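Local coordinates for alginate lyase (Bacteroides ovatus, PDB 3NNB), which probably depolymerises alginate, the uronic acid polysaccharide of brown algae, by beta-elimination, at residues T6-A11 with M285-S290; D298-T303 with S351-K356; A225-L230 with M244-E249; A15-K20 with I375-S380; E173-M178 with A234-N239. All blocks are in the same frame, centred on the assembly; numbering follows the deposited sequence.

Interaction 1 (T6-A11 with M285-S290)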
# COMPACT_ATOMS: atom_id res chain seq x y z
N THR A 6 1.54 10.52 12.12
CA THR A 6 1.60 9.53 11.05
C THR A 6 1.76 8.11 11.61
O THR A 6 2.40 7.89 12.66
CB THR A 6 2.71 9.86 10.04
OG1 THR A 6 3.99 9.91 10.67
CG2 THR A 6 2.45 11.26 9.39
N ARG A 7 1.23 7.14 10.87
CA ARG A 7 1.21 5.75 11.31
C ARG A 7 2.11 4.85 10.50
O ARG A 7 2.80 3.98 11.05
CB ARG A 7 -0.23 5.22 11.31
CG ARG A 7 -1.22 6.05 12.09
CD ARG A 7 -0.88 6.09 13.57
NE ARG A 7 -1.97 6.75 14.30
CZ ARG A 7 -2.18 6.72 15.61
NH1 ARG A 7 -1.40 6.03 16.42
NH2 ARG A 7 -3.21 7.41 16.11
N ILE A 8 2.10 5.02 9.18
CA ILE A 8 2.97 4.29 8.26
C ILE A 8 4.34 4.95 8.21
O ILE A 8 5.38 4.28 8.33
CB ILE A 8 2.36 4.24 6.83
CG1 ILE A 8 1.07 3.38 6.83
CG2 ILE A 8 3.38 3.74 5.84
CD1 ILE A 8 1.31 1.92 6.75
N TYR A 9 4.36 6.26 8.05
CA TYR A 9 5.62 7.03 8.06
C TYR A 9 6.05 7.20 9.52
O TYR A 9 5.22 7.39 10.38
CB TYR A 9 5.45 8.44 7.46
CG TYR A 9 5.00 8.53 6.01
CD1 TYR A 9 5.31 7.55 5.09
CD2 TYR A 9 4.27 9.63 5.56
CE1 TYR A 9 4.88 7.66 3.74
CE2 TYR A 9 3.85 9.75 4.23
CZ TYR A 9 4.18 8.79 3.34
OH TYR A 9 3.76 8.92 2.00
N ALA A 10 7.35 7.11 9.78
CA ALA A 10 7.94 7.35 11.11
C ALA A 10 7.95 8.86 11.34
O ALA A 10 8.72 9.58 10.67
CB ALA A 10 9.36 6.77 11.18
N ALA A 11 7.07 9.34 12.20
CA ALA A 11 6.81 10.77 12.31
C ALA A 11 8.04 11.59 12.76
O ALA A 11 8.28 12.68 12.25
CB ALA A 11 5.64 11.05 13.29
N MSE A 285 4.29 -6.30 6.40
CA MSE A 285 4.64 -6.64 7.78
C MSE A 285 5.27 -5.42 8.47
O MSE A 285 4.93 -5.09 9.58
CB MSE A 285 5.60 -7.81 7.87
CG MSE A 285 4.99 -9.12 7.38
SE MSE A 285 6.31 -10.51 7.25
CE MSE A 285 5.25 -11.91 6.42
N LEU A 286 6.21 -4.79 7.79
CA LEU A 286 6.88 -3.60 8.31
C LEU A 286 5.97 -2.41 8.45
O LEU A 286 6.10 -1.62 9.39
CB LEU A 286 8.15 -3.29 7.51
CG LEU A 286 9.25 -4.36 7.58
CD1 LEU A 286 10.37 -4.17 6.54
CD2 LEU A 286 9.90 -4.36 8.97
N ASP A 287 5.00 -2.26 7.54
CA ASP A 287 3.96 -1.25 7.72
C ASP A 287 3.18 -1.51 9.02
O ASP A 287 2.95 -0.58 9.77
CB ASP A 287 2.95 -1.30 6.55
CG ASP A 287 3.49 -0.70 5.26
OD1 ASP A 287 4.46 0.08 5.24
OD2 ASP A 287 2.91 -1.07 4.21
N MSE A 288 2.82 -2.76 9.31
CA MSE A 288 2.15 -3.08 10.55
C MSE A 288 3.06 -2.78 11.73
O MSE A 288 2.59 -2.28 12.76
CB MSE A 288 1.72 -4.55 10.58
CG MSE A 288 0.84 -4.91 11.77
SE MSE A 288 -0.71 -3.76 11.98
CE MSE A 288 -2.01 -5.12 12.06
N CYS A 289 4.34 -3.12 11.63
CA CYS A 289 5.28 -2.82 12.73
C CYS A 289 5.30 -1.32 13.01
O CYS A 289 5.32 -0.90 14.17
CB CYS A 289 6.70 -3.27 12.37
SG CYS A 289 6.91 -5.07 12.30
N SER A 290 5.30 -0.51 11.93
CA SER A 290 5.33 0.95 12.06
C SER A 290 4.06 1.46 12.75
O SER A 290 4.14 2.18 13.76
CB SER A 290 5.52 1.61 10.69
OG SER A 290 6.76 1.20 10.13
O HOH W 1 6.14 1.79 6.67

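Interaction 2 (D298-T303 with S351-K356)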
# COMPACT_ATOMS: atom_id res chain seq x y z
N ASP A 298 4.76 -4.14 20.17
CA ASP A 298 5.97 -4.64 19.52
C ASP A 298 5.61 -5.83 18.64
O ASP A 298 5.75 -6.97 19.04
CB ASP A 298 7.00 -5.05 20.57
CG ASP A 298 8.35 -5.39 19.96
OD1 ASP A 298 8.45 -5.49 18.70
OD2 ASP A 298 9.30 -5.57 20.73
N ILE A 299 5.17 -5.55 17.42
CA ILE A 299 4.90 -6.59 16.44
C ILE A 299 6.24 -7.11 15.87
O ILE A 299 6.39 -8.31 15.61
CB ILE A 299 4.01 -6.04 15.33
CG1 ILE A 299 2.60 -5.79 15.87
CG2 ILE A 299 4.01 -6.94 14.05
CD1 ILE A 299 1.86 -7.10 16.30
N TYR A 300 7.21 -6.23 15.68
CA TYR A 300 8.45 -6.63 15.01
C TYR A 300 9.11 -7.85 15.66
O TYR A 300 9.55 -8.77 14.97
CB TYR A 300 9.46 -5.49 14.93
CG TYR A 300 10.68 -5.83 14.13
CD1 TYR A 300 11.78 -6.41 14.71
CD2 TYR A 300 10.74 -5.58 12.73
CE1 TYR A 300 12.91 -6.73 13.95
CE2 TYR A 300 11.81 -5.91 11.98
CZ TYR A 300 12.90 -6.50 12.58
OH TYR A 300 13.99 -6.81 11.82
N ASN A 301 9.20 -7.85 17.00
CA ASN A 301 9.89 -8.88 17.73
C ASN A 301 9.02 -10.10 18.09
O ASN A 301 9.50 -11.02 18.76
CB ASN A 301 10.52 -8.25 19.00
CG ASN A 301 11.63 -7.29 18.66
OD1 ASN A 301 11.57 -6.07 18.98
ND2 ASN A 301 12.63 -7.79 17.98
N ALA A 302 7.76 -10.11 17.63
CA ALA A 302 6.84 -11.20 17.94
C ALA A 302 7.38 -12.49 17.35
O ALA A 302 7.67 -12.55 16.17
CB ALA A 302 5.42 -10.93 17.42
N THR A 303 7.55 -13.50 18.20
CA THR A 303 8.24 -14.73 17.80
C THR A 303 7.46 -15.91 18.32
O THR A 303 7.07 -15.91 19.48
CB THR A 303 9.68 -14.77 18.37
OG1 THR A 303 10.38 -13.59 18.00
CG2 THR A 303 10.47 -15.98 17.84
N SER A 351 16.00 -2.01 9.72
CA SER A 351 17.07 -1.47 10.56
C SER A 351 16.52 -0.49 11.59
O SER A 351 17.16 -0.26 12.60
CB SER A 351 18.16 -0.83 9.70
OG SER A 351 17.83 0.51 9.31
N PHE A 352 15.35 0.09 11.36
CA PHE A 352 14.72 0.98 12.34
C PHE A 352 14.31 0.20 13.59
O PHE A 352 14.29 0.77 14.69
CB PHE A 352 13.47 1.67 11.82
CG PHE A 352 13.66 2.53 10.60
CD1 PHE A 352 14.91 2.84 10.07
CD2 PHE A 352 12.54 3.10 10.00
CE1 PHE A 352 15.02 3.67 8.97
CE2 PHE A 352 12.66 3.93 8.87
CZ PHE A 352 13.91 4.21 8.37
N PHE A 353 13.96 -1.07 13.41
CA PHE A 353 13.46 -1.92 14.51
C PHE A 353 14.57 -2.76 15.14
O PHE A 353 14.44 -3.14 16.32
CB PHE A 353 12.36 -2.85 13.98
CG PHE A 353 11.15 -2.12 13.50
CD1 PHE A 353 10.18 -1.67 14.38
CD2 PHE A 353 11.01 -1.78 12.14
CE1 PHE A 353 9.09 -0.92 13.94
CE2 PHE A 353 9.93 -0.99 11.71
CZ PHE A 353 8.95 -0.60 12.60
N ASP A 354 15.60 -3.07 14.37
CA ASP A 354 16.71 -3.91 14.88
C ASP A 354 18.03 -3.31 14.39
O ASP A 354 18.66 -3.86 13.52
CB ASP A 354 16.54 -5.36 14.43
CG ASP A 354 17.49 -6.33 15.13
OD1 ASP A 354 18.30 -5.91 15.98
OD2 ASP A 354 17.42 -7.54 14.80
N PRO A 355 18.41 -2.15 14.92
CA PRO A 355 19.63 -1.51 14.43
C PRO A 355 20.91 -2.33 14.62
O PRO A 355 21.82 -2.23 13.82
CB PRO A 355 19.69 -0.20 15.24
CG PRO A 355 18.78 -0.39 16.37
CD PRO A 355 17.76 -1.39 16.00
N LYS A 356 20.97 -3.17 15.63
CA LYS A 356 22.19 -3.94 15.86
C LYS A 356 22.41 -5.09 14.87
O LYS A 356 23.50 -5.64 14.83
CB LYS A 356 22.21 -4.44 17.30
CG LYS A 356 22.02 -3.35 18.36
CD LYS A 356 22.79 -2.06 18.06
O HOH W 2 15.78 -8.49 13.02

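Interaction 3 (A225-L230 with M244-E249)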
# COMPACT_ATOMS: atom_id res chain seq x y z
N ALA A 225 -2.40 -8.16 4.52
CA ALA A 225 -2.68 -6.80 4.11
C ALA A 225 -4.05 -6.31 4.59
O ALA A 225 -4.20 -5.13 4.94
CB ALA A 225 -2.51 -6.63 2.56
N TYR A 226 -5.03 -7.18 4.65
CA TYR A 226 -6.37 -6.80 5.16
C TYR A 226 -6.23 -6.24 6.55
O TYR A 226 -6.80 -5.21 6.86
CB TYR A 226 -7.31 -7.98 5.14
CG TYR A 226 -8.66 -7.70 5.77
CD1 TYR A 226 -8.83 -7.81 7.14
CD2 TYR A 226 -9.75 -7.28 5.00
CE1 TYR A 226 -10.05 -7.57 7.75
CE2 TYR A 226 -11.01 -7.03 5.60
CZ TYR A 226 -11.15 -7.18 6.97
OH TYR A 226 -12.36 -6.95 7.66
N ASP A 227 -5.48 -6.94 7.39
CA ASP A 227 -5.33 -6.50 8.78
C ASP A 227 -4.65 -5.14 8.87
O ASP A 227 -5.02 -4.30 9.68
CB ASP A 227 -4.54 -7.51 9.61
CG ASP A 227 -5.35 -8.72 9.99
OD1 ASP A 227 -6.53 -8.86 9.60
OD2 ASP A 227 -4.79 -9.59 10.71
N VAL A 228 -3.59 -4.93 8.08
CA VAL A 228 -2.92 -3.62 8.07
C VAL A 228 -3.88 -2.49 7.70
O VAL A 228 -3.91 -1.44 8.35
CB VAL A 228 -1.66 -3.58 7.14
CG1 VAL A 228 -0.94 -2.25 7.26
CG2 VAL A 228 -0.71 -4.72 7.49
N GLN A 229 -4.67 -2.72 6.66
CA GLN A 229 -5.59 -1.69 6.19
C GLN A 229 -6.66 -1.47 7.26
O GLN A 229 -6.95 -0.34 7.60
CB GLN A 229 -6.27 -2.16 4.89
CG GLN A 229 -5.36 -2.32 3.70
CD GLN A 229 -6.16 -2.36 2.40
OE1 GLN A 229 -6.72 -1.34 1.98
NE2 GLN A 229 -6.18 -3.53 1.72
N LEU A 230 -7.23 -2.55 7.81
CA LEU A 230 -8.26 -2.37 8.86
C LEU A 230 -7.70 -1.53 10.03
O LEU A 230 -8.36 -0.61 10.54
CB LEU A 230 -8.77 -3.72 9.35
CG LEU A 230 -9.97 -3.65 10.31
CD1 LEU A 230 -11.24 -3.22 9.56
CD2 LEU A 230 -10.16 -5.04 11.00
N MSE A 244 -6.22 -1.73 18.13
CA MSE A 244 -5.51 -2.50 19.16
C MSE A 244 -5.80 -4.01 19.07
O MSE A 244 -4.86 -4.84 19.13
CB MSE A 244 -5.85 -1.94 20.56
CG MSE A 244 -4.92 -2.37 21.67
SE MSE A 244 -3.17 -1.56 21.51
CE MSE A 244 -3.62 0.30 21.86
N LYS A 245 -7.06 -4.36 18.90
CA LYS A 245 -7.46 -5.76 18.79
C LYS A 245 -6.78 -6.43 17.59
O LYS A 245 -6.28 -7.53 17.69
CB LYS A 245 -8.97 -5.88 18.67
CG LYS A 245 -9.44 -7.26 18.26
CD LYS A 245 -10.94 -7.28 18.01
CE LYS A 245 -11.49 -8.70 18.04
NZ LYS A 245 -11.01 -9.53 16.90
N THR A 246 -6.82 -5.74 16.44
CA THR A 246 -6.29 -6.29 15.19
C THR A 246 -4.77 -6.47 15.33
O THR A 246 -4.21 -7.47 14.89
CB THR A 246 -6.67 -5.37 14.01
OG1 THR A 246 -8.09 -5.17 14.03
CG2 THR A 246 -6.26 -6.00 12.66
N ILE A 247 -4.12 -5.51 15.95
CA ILE A 247 -2.67 -5.60 16.23
C ILE A 247 -2.33 -6.77 17.14
O ILE A 247 -1.41 -7.56 16.87
CB ILE A 247 -2.13 -4.29 16.81
CG1 ILE A 247 -2.17 -3.17 15.73
CG2 ILE A 247 -0.67 -4.45 17.33
CD1 ILE A 247 -1.95 -1.74 16.25
N GLN A 248 -3.07 -6.90 18.23
CA GLN A 248 -2.78 -7.95 19.20
C GLN A 248 -2.96 -9.33 18.65
O GLN A 248 -2.22 -10.23 19.01
CB GLN A 248 -3.57 -7.70 20.49
CG GLN A 248 -2.92 -6.48 21.22
CD GLN A 248 -3.70 -5.94 22.39
OE1 GLN A 248 -4.85 -6.32 22.63
NE2 GLN A 248 -3.09 -5.00 23.10
N GLU A 249 -3.90 -9.49 17.72
CA GLU A 249 -4.14 -10.77 17.07
C GLU A 249 -3.23 -11.08 15.88
O GLU A 249 -3.17 -12.23 15.40
CB GLU A 249 -5.60 -10.85 16.64
CG GLU A 249 -6.53 -10.83 17.81
CD GLU A 249 -8.00 -10.92 17.42
OE1 GLU A 249 -8.36 -10.98 16.22
OE2 GLU A 249 -8.80 -10.96 18.36
O HOH W 3 -5.21 -9.59 13.40

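Interaction 4 (A15-K20 with I375-S380)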
# COMPACT_ATOMS: atom_id res chain seq x y z
N ALA A 15 9.89 14.55 10.51
CA ALA A 15 10.00 15.93 11.00
C ALA A 15 11.43 16.41 10.91
O ALA A 15 11.66 17.59 10.61
CB ALA A 15 9.45 16.05 12.44
N LYS A 16 12.39 15.53 11.17
CA LYS A 16 13.80 15.93 11.08
C LYS A 16 14.24 16.11 9.64
O LYS A 16 15.00 17.03 9.32
CB LYS A 16 14.72 14.95 11.83
CG LYS A 16 14.45 14.91 13.30
CD LYS A 16 15.33 13.91 14.02
CE LYS A 16 15.14 14.09 15.53
NZ LYS A 16 15.81 13.03 16.34
N VAL A 17 13.77 15.25 8.74
CA VAL A 17 14.06 15.42 7.34
C VAL A 17 13.49 16.75 6.85
O VAL A 17 14.13 17.43 6.08
CB VAL A 17 13.52 14.24 6.47
CG1 VAL A 17 13.76 14.52 4.96
CG2 VAL A 17 14.15 12.91 6.87
N LYS A 18 12.28 17.11 7.30
CA LYS A 18 11.67 18.39 6.94
C LYS A 18 12.53 19.56 7.42
O LYS A 18 12.78 20.51 6.66
CB LYS A 18 10.23 18.52 7.51
CG LYS A 18 9.56 19.90 7.16
CD LYS A 18 8.20 20.08 7.79
CE LYS A 18 7.73 21.53 7.64
NZ LYS A 18 6.25 21.69 7.63
N GLU A 19 12.99 19.50 8.68
CA GLU A 19 13.85 20.61 9.19
C GLU A 19 15.09 20.75 8.28
O GLU A 19 15.57 21.86 8.03
CB GLU A 19 14.34 20.36 10.63
CG GLU A 19 13.31 20.41 11.70
CD GLU A 19 13.91 20.16 13.13
OE1 GLU A 19 14.75 19.24 13.34
OE2 GLU A 19 13.54 20.90 14.06
N LYS A 20 15.62 19.60 7.85
CA LYS A 20 16.85 19.52 7.08
C LYS A 20 16.60 19.42 5.57
O LYS A 20 17.46 19.03 4.84
CB LYS A 20 17.66 18.30 7.57
CG LYS A 20 18.11 18.44 9.04
CD LYS A 20 18.64 17.14 9.60
CE LYS A 20 19.99 16.78 9.03
NZ LYS A 20 20.60 15.50 9.63
N ILE A 375 12.25 7.95 -1.69
CA ILE A 375 12.37 7.01 -0.59
C ILE A 375 13.45 7.46 0.42
O ILE A 375 13.35 7.18 1.60
CB ILE A 375 12.60 5.57 -1.13
CG1 ILE A 375 12.36 4.56 -0.04
CG2 ILE A 375 13.99 5.46 -1.77
CD1 ILE A 375 12.03 3.17 -0.59
N HIS A 376 14.43 8.25 -0.03
CA HIS A 376 15.43 8.79 0.88
C HIS A 376 14.84 9.72 1.95
O HIS A 376 15.37 9.87 3.07
CB HIS A 376 16.53 9.53 0.12
CG HIS A 376 17.40 8.66 -0.71
ND1 HIS A 376 18.37 7.82 -0.17
CD2 HIS A 376 17.49 8.52 -2.06
CE1 HIS A 376 19.03 7.23 -1.16
NE2 HIS A 376 18.50 7.63 -2.31
N LEU A 377 13.73 10.35 1.62
CA LEU A 377 13.05 11.24 2.53
C LEU A 377 12.13 10.48 3.52
O LEU A 377 12.00 10.87 4.67
CB LEU A 377 12.17 12.22 1.72
CG LEU A 377 12.81 13.17 0.71
CD1 LEU A 377 11.76 13.98 -0.05
CD2 LEU A 377 13.86 14.11 1.40
N ILE A 378 11.52 9.41 3.04
CA ILE A 378 10.47 8.70 3.78
C ILE A 378 11.06 7.67 4.73
O ILE A 378 10.53 7.47 5.83
CB ILE A 378 9.50 7.98 2.80
CG1 ILE A 378 8.84 9.00 1.88
CG2 ILE A 378 8.46 7.16 3.57
CD1 ILE A 378 8.20 10.15 2.62
N TYR A 379 12.13 7.02 4.32
CA TYR A 379 12.84 6.06 5.17
C TYR A 379 14.30 6.47 5.38
O TYR A 379 15.24 5.76 5.01
CB TYR A 379 12.76 4.67 4.54
CG TYR A 379 11.31 4.19 4.43
CD1 TYR A 379 10.52 4.05 5.56
CD2 TYR A 379 10.77 3.84 3.20
CE1 TYR A 379 9.20 3.62 5.46
CE2 TYR A 379 9.47 3.39 3.10
CZ TYR A 379 8.69 3.29 4.22
OH TYR A 379 7.36 2.85 4.10
N SER A 380 14.46 7.65 6.00
CA SER A 380 15.75 8.24 6.26
C SER A 380 16.40 7.57 7.48
O SER A 380 15.77 6.76 8.20
CB SER A 380 15.62 9.74 6.52
OG SER A 380 15.10 10.00 7.83

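Interaction 5 (E173-M178 with A234-N239)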
# COMPACT_ATOMS: atom_id res chain seq x y z
N GLU A 173 -1.00 4.83 3.24
CA GLU A 173 -0.06 5.91 3.10
C GLU A 173 -0.74 7.26 2.82
O GLU A 173 -0.37 8.27 3.39
CB GLU A 173 0.93 5.57 1.96
CG GLU A 173 1.96 6.60 1.75
CD GLU A 173 3.06 6.17 0.75
OE1 GLU A 173 2.87 5.14 0.09
OE2 GLU A 173 4.05 6.95 0.63
N MSE A 174 -1.75 7.25 1.94
CA MSE A 174 -2.52 8.46 1.66
C MSE A 174 -3.05 9.14 2.92
O MSE A 174 -3.04 10.36 3.02
CB MSE A 174 -3.67 8.13 0.72
CG MSE A 174 -4.29 9.37 0.14
SE MSE A 174 -5.91 9.04 -0.87
CE MSE A 174 -7.01 8.65 0.63
N ILE A 175 -3.48 8.34 3.89
CA ILE A 175 -4.02 8.87 5.13
C ILE A 175 -2.92 9.68 5.85
O ILE A 175 -3.20 10.77 6.36
CB ILE A 175 -4.57 7.77 6.04
CG1 ILE A 175 -5.98 7.38 5.54
CG2 ILE A 175 -4.55 8.23 7.53
CD1 ILE A 175 -6.49 6.03 6.13
N ASP A 176 -1.70 9.17 5.87
CA ASP A 176 -0.58 9.92 6.47
C ASP A 176 -0.35 11.25 5.74
O ASP A 176 -0.10 12.29 6.40
CB ASP A 176 0.70 9.12 6.53
CG ASP A 176 0.71 8.09 7.64
OD1 ASP A 176 -0.24 8.04 8.46
OD2 ASP A 176 1.67 7.31 7.65
N ALA A 177 -0.46 11.23 4.42
CA ALA A 177 -0.29 12.48 3.64
C ALA A 177 -1.42 13.46 3.98
O ALA A 177 -1.16 14.67 4.06
CB ALA A 177 -0.26 12.16 2.14
N MSE A 178 -2.65 12.98 4.18
CA MSE A 178 -3.76 13.85 4.62
C MSE A 178 -3.48 14.46 6.01
O MSE A 178 -3.64 15.68 6.22
CB MSE A 178 -5.11 13.14 4.60
CG MSE A 178 -5.50 12.69 3.20
SE MSE A 178 -7.35 12.17 3.03
CE MSE A 178 -7.30 10.67 4.20
N ALA A 234 -9.05 2.10 10.97
CA ALA A 234 -9.61 2.20 12.32
C ALA A 234 -8.98 3.39 13.05
O ALA A 234 -9.68 4.19 13.68
CB ALA A 234 -9.39 0.86 13.12
N LEU A 235 -7.65 3.53 12.97
CA LEU A 235 -6.96 4.62 13.69
C LEU A 235 -7.38 5.96 13.10
O LEU A 235 -7.65 6.90 13.87
CB LEU A 235 -5.43 4.50 13.63
CG LEU A 235 -4.89 3.38 14.51
CD1 LEU A 235 -3.42 3.09 14.19
CD2 LEU A 235 -5.03 3.81 16.00
N TYR A 236 -7.48 6.06 11.78
CA TYR A 236 -7.83 7.34 11.15
C TYR A 236 -9.24 7.82 11.58
O TYR A 236 -9.48 9.02 11.71
CB TYR A 236 -7.76 7.26 9.63
CG TYR A 236 -8.00 8.57 8.93
CD1 TYR A 236 -7.18 9.67 9.19
CD2 TYR A 236 -9.04 8.71 8.03
CE1 TYR A 236 -7.40 10.91 8.55
CE2 TYR A 236 -9.29 9.96 7.44
CZ TYR A 236 -8.45 11.03 7.68
OH TYR A 236 -8.64 12.28 7.05
N THR A 237 -10.14 6.89 11.77
CA THR A 237 -11.53 7.17 12.14
C THR A 237 -11.77 7.20 13.67
O THR A 237 -12.89 7.30 14.09
CB THR A 237 -12.48 6.16 11.49
OG1 THR A 237 -12.21 4.82 11.96
CG2 THR A 237 -12.34 6.18 9.97
N GLY A 238 -10.71 7.12 14.47
CA GLY A 238 -10.82 7.25 15.93
C GLY A 238 -11.12 5.96 16.69
O GLY A 238 -11.43 5.99 17.88
N ASN A 239 -11.04 4.82 16.03
CA ASN A 239 -11.43 3.55 16.60
C ASN A 239 -10.17 2.82 17.07
O ASN A 239 -9.74 1.83 16.47
CB ASN A 239 -12.22 2.72 15.61
CG ASN A 239 -12.93 1.55 16.25
OD1 ASN A 239 -12.65 1.18 17.39
ND2 ASN A 239 -13.83 0.93 15.50

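Interaction 1 (T6-A11 with M285-S290)
D287 OD1 is gripped twice: it accepts a hydrogen bond from water 1 at 2.8 Å and takes part in a salt bridge with R349. The same water donates its second hydrogen bond to I8 O, 3.1 Å away, and thereby ties the loop 6-11 to the helix; no direct hydrogen bond joins the two segments. Y169 OH meets the second carboxylate oxygen, OD2, so both ends of this buried acid have partners. Beside the water bridge lies an apolar touch. I8 CD1 rests 3.6 Å from D287 CB, and the methyl CG2 of I8 comes within 3.9 Å of D287 OD1. I8 holds CG1 beside its backbone N and anti to its carbonyl carbon (chi1 -67°), and the second torsion then turns CD1 toward the helix. In this predominantly helical lyase, whose family belongs to the six-hairpin clan, the N-terminal loop thus lies against helix 274-293, with I8 and S290 the nearest pair by CA atoms at 5.6 Å. S290 points its CB at the loop backbone, 3.6 Å from I8 O, while R7 O comes within 3.3 Å of the carbonyl carbon C of S290. The loop is also braced internally: T6 OG1 donates to Y9 O at 2.8 Å, arriving 56° out of the carbonyl plane. D176 on helix 171-180 receives the backbone N-H groups of R7, I8 and Y9.

Interaction 2 (D298-T303 with S351-K356)
Y300 receives the beta carbon of F353 over one ring face: F353 CB stands 3.4 Å from the centroid of the Y300 ring and only 14° off its normal, a CH-pi contact. The closest atoms are Y300 CD2 and F353 CB, also 3.4 Å apart. The two rings are nearly parallel, with 8° between their planes, yet they are slid so far apart (centroids 5.1 Å) that they barely overlap; the CH-pi touch is the evidence for face contact. D354 adds its CB, 3.9 Å from Y300 CE1, with its carboxylate plane steeply inclined to the ring. At the phenol end, water 2 lies in the ring plane, 2.7 Å from Y300 OH, and donates to D354 OD2 at 2.6 Å. Next outward is the backbone that presents the ring. Y300 sits inside a type I turn from I299 to A302, and D298 OD1 accepts from N301 N at 3.0 Å, an Asx motif. With its CG anti to the backbone N (chi1 -175°), Y300 reaches across to F353, while residues of helices 310-317 and 274-293 touch it as well. Replacement of Y300 by a leucine would probably leave F353 CB without its aromatic face and water 2 without the hydroxyl. The contact therefore couples dispersion and CH-pi attraction in its middle to a water-mediated polar link at its rim.

Interaction 3 (A225-L230 with M244-E249)
T246 makes the van der Waals contacts of this helix pair with both of its branches. Its methyl CG2 lies 3.6 Å from the backbone atom D227 O and 3.8 Å from D227 CB, while its hydroxyl oxygen OG1 sits 3.7 Å from the methyl L230 CD2. The split follows from the first torsion of T246: CG2 is anti to the backbone N and OG1 anti to the carbonyl carbon (chi1 -53°), which sends one branch to each residue. L230 meets the threonine at about a right angle, whereas D227 comes to it at a slant. The nearest CA atoms are those of D227 and T246, 6.5 Å apart.

Helices 221-236 and 240-258 are joined by a short linker and run in roughly opposed directions, so the contact lies within a helical hairpin, consistent with the six-hairpin clan of its family.

The polar link is indirect. Water 3 donates to D227 OD2 at 2.7 Å and to T246 O at 2.8 Å, bridging a side chain of one helix to the backbone of the other. D227 OD2 also forms a salt bridge with R254, which would probably keep this buried acid ionised. T246 OG1 hydrogen-bonds to L242 O one turn back on its own helix, and D227 O, besides touching the threonine methyl, accepts from T231 OG1.

Interaction 4 (A15-K20 with I375-S380)
V17 fits against both L377 and S380, one methyl for each. Its CG2 is the tighter of the two, 3.2 Å from S380 OG and 3.5 Å from S380 CB; its CG1 lies 3.6 Å from L377 CD2 in an apolar contact, with the side chains crossing at about a right angle. CG1 stands anti to the backbone N and CG2 beside it (chi1 175°), and this division directs the methyls to separate partners. The backbone of the second segment closes in too, since L377 O lies 4.1 Å from V17 CB. These three residues are buried, and the nearest CA atoms, V17 and L377, are 6.5 Å apart.

Away from V17 the contact is looser: K16 and E19 on the helix, and K20 just past its end, are exposed, and the side chain of K16 leads away from the residues 375-380. K20 NZ reaches E382 in a salt bridge at the C-terminal end of the chain. K18 is held instead, its NZ hydrogen-bonded to Y116 O and its charge in a cation-pi contact with the Y116 ring. The contact thus joins the first helix of the chain to the short helix 375-378 and the tail that follows it.

An alanine in place of V17 is likely to open a gap beside L377 CD2 and leave S380 without its methyl neighbour. S380 OG accepts a hydrogen bond from E382 N, and none crosses between the segments, so what joins them here is van der Waals contact: methyl to methyl at L377, methyl against an already engaged hydroxyl at S380.

Interaction 5 (E173-M178 with A234-N239)
I175 and Y236 bring the two backbones closest, their CA atoms 7.3 Å apart. Residues 173-178 are regular helix, with M178 N bonded to M174 O, whereas residues 234-239 include the end of helix 221-236. That end is a Schellman motif: N239 N donates to A234 O at 2.8 Å and G238 N to L235 O at 3.1 Å, with G238 at positive phi (87°), a backbone conformation that glycine adopts readily.

Both I175 and M178 direct their beta carbons at the tyrosine. I175 CG2 lies 3.4 Å from Y236 CD1 and 3.7 Å from Y236 CG. I175 CG1 stands over one ring face, 4.1 Å above the plane and shifted toward the rim, while I175 CD1 reaches back to Y236 CB. The isoleucine thus lies along the inner half of the ring, near its attachment to CB. M178, a selenomethionine, takes the phenol end: its chain bends at the last torsion (chi3 -64°), and its CE sits 3.5 Å from Y236 OH and 3.7 Å from Y236 CZ, approaching the ring obliquely. Y236 extends to both with CG anti to its backbone N (chi1 -175°). No hydrogen bond crosses between the segments.

Around this buried pairing, M195 and K196 of helix 189-208 also touch Y236, and M174 turns to helix 98-118. N239 OD1 caps L242 N at the start of helix 240-258, the next helix in the chain.

Interaction 1 lies amid the others. R7 NE of interaction 1 packs 3.9 Å from L235 CD1 of interaction 5, and C289 CB meets F353 CZ of interaction 2 at 3.5 Å. M288 of interaction 1 packs on V228 and I247 of interaction 3. Interactions 3 and 5 share helix 221-236, their centres 14 Å apart. F352 CZ of interaction 2 reaches S380 O of interaction 4 at 3.2 Å. S290 and F353 each have a bound glycerol, probably from the crystallisation liquor, about 4 Å from the side chain; such molecules can mark pockets. The sodium ion, held by E182, S184 and F187, is about 11 Å from the side chain of M178.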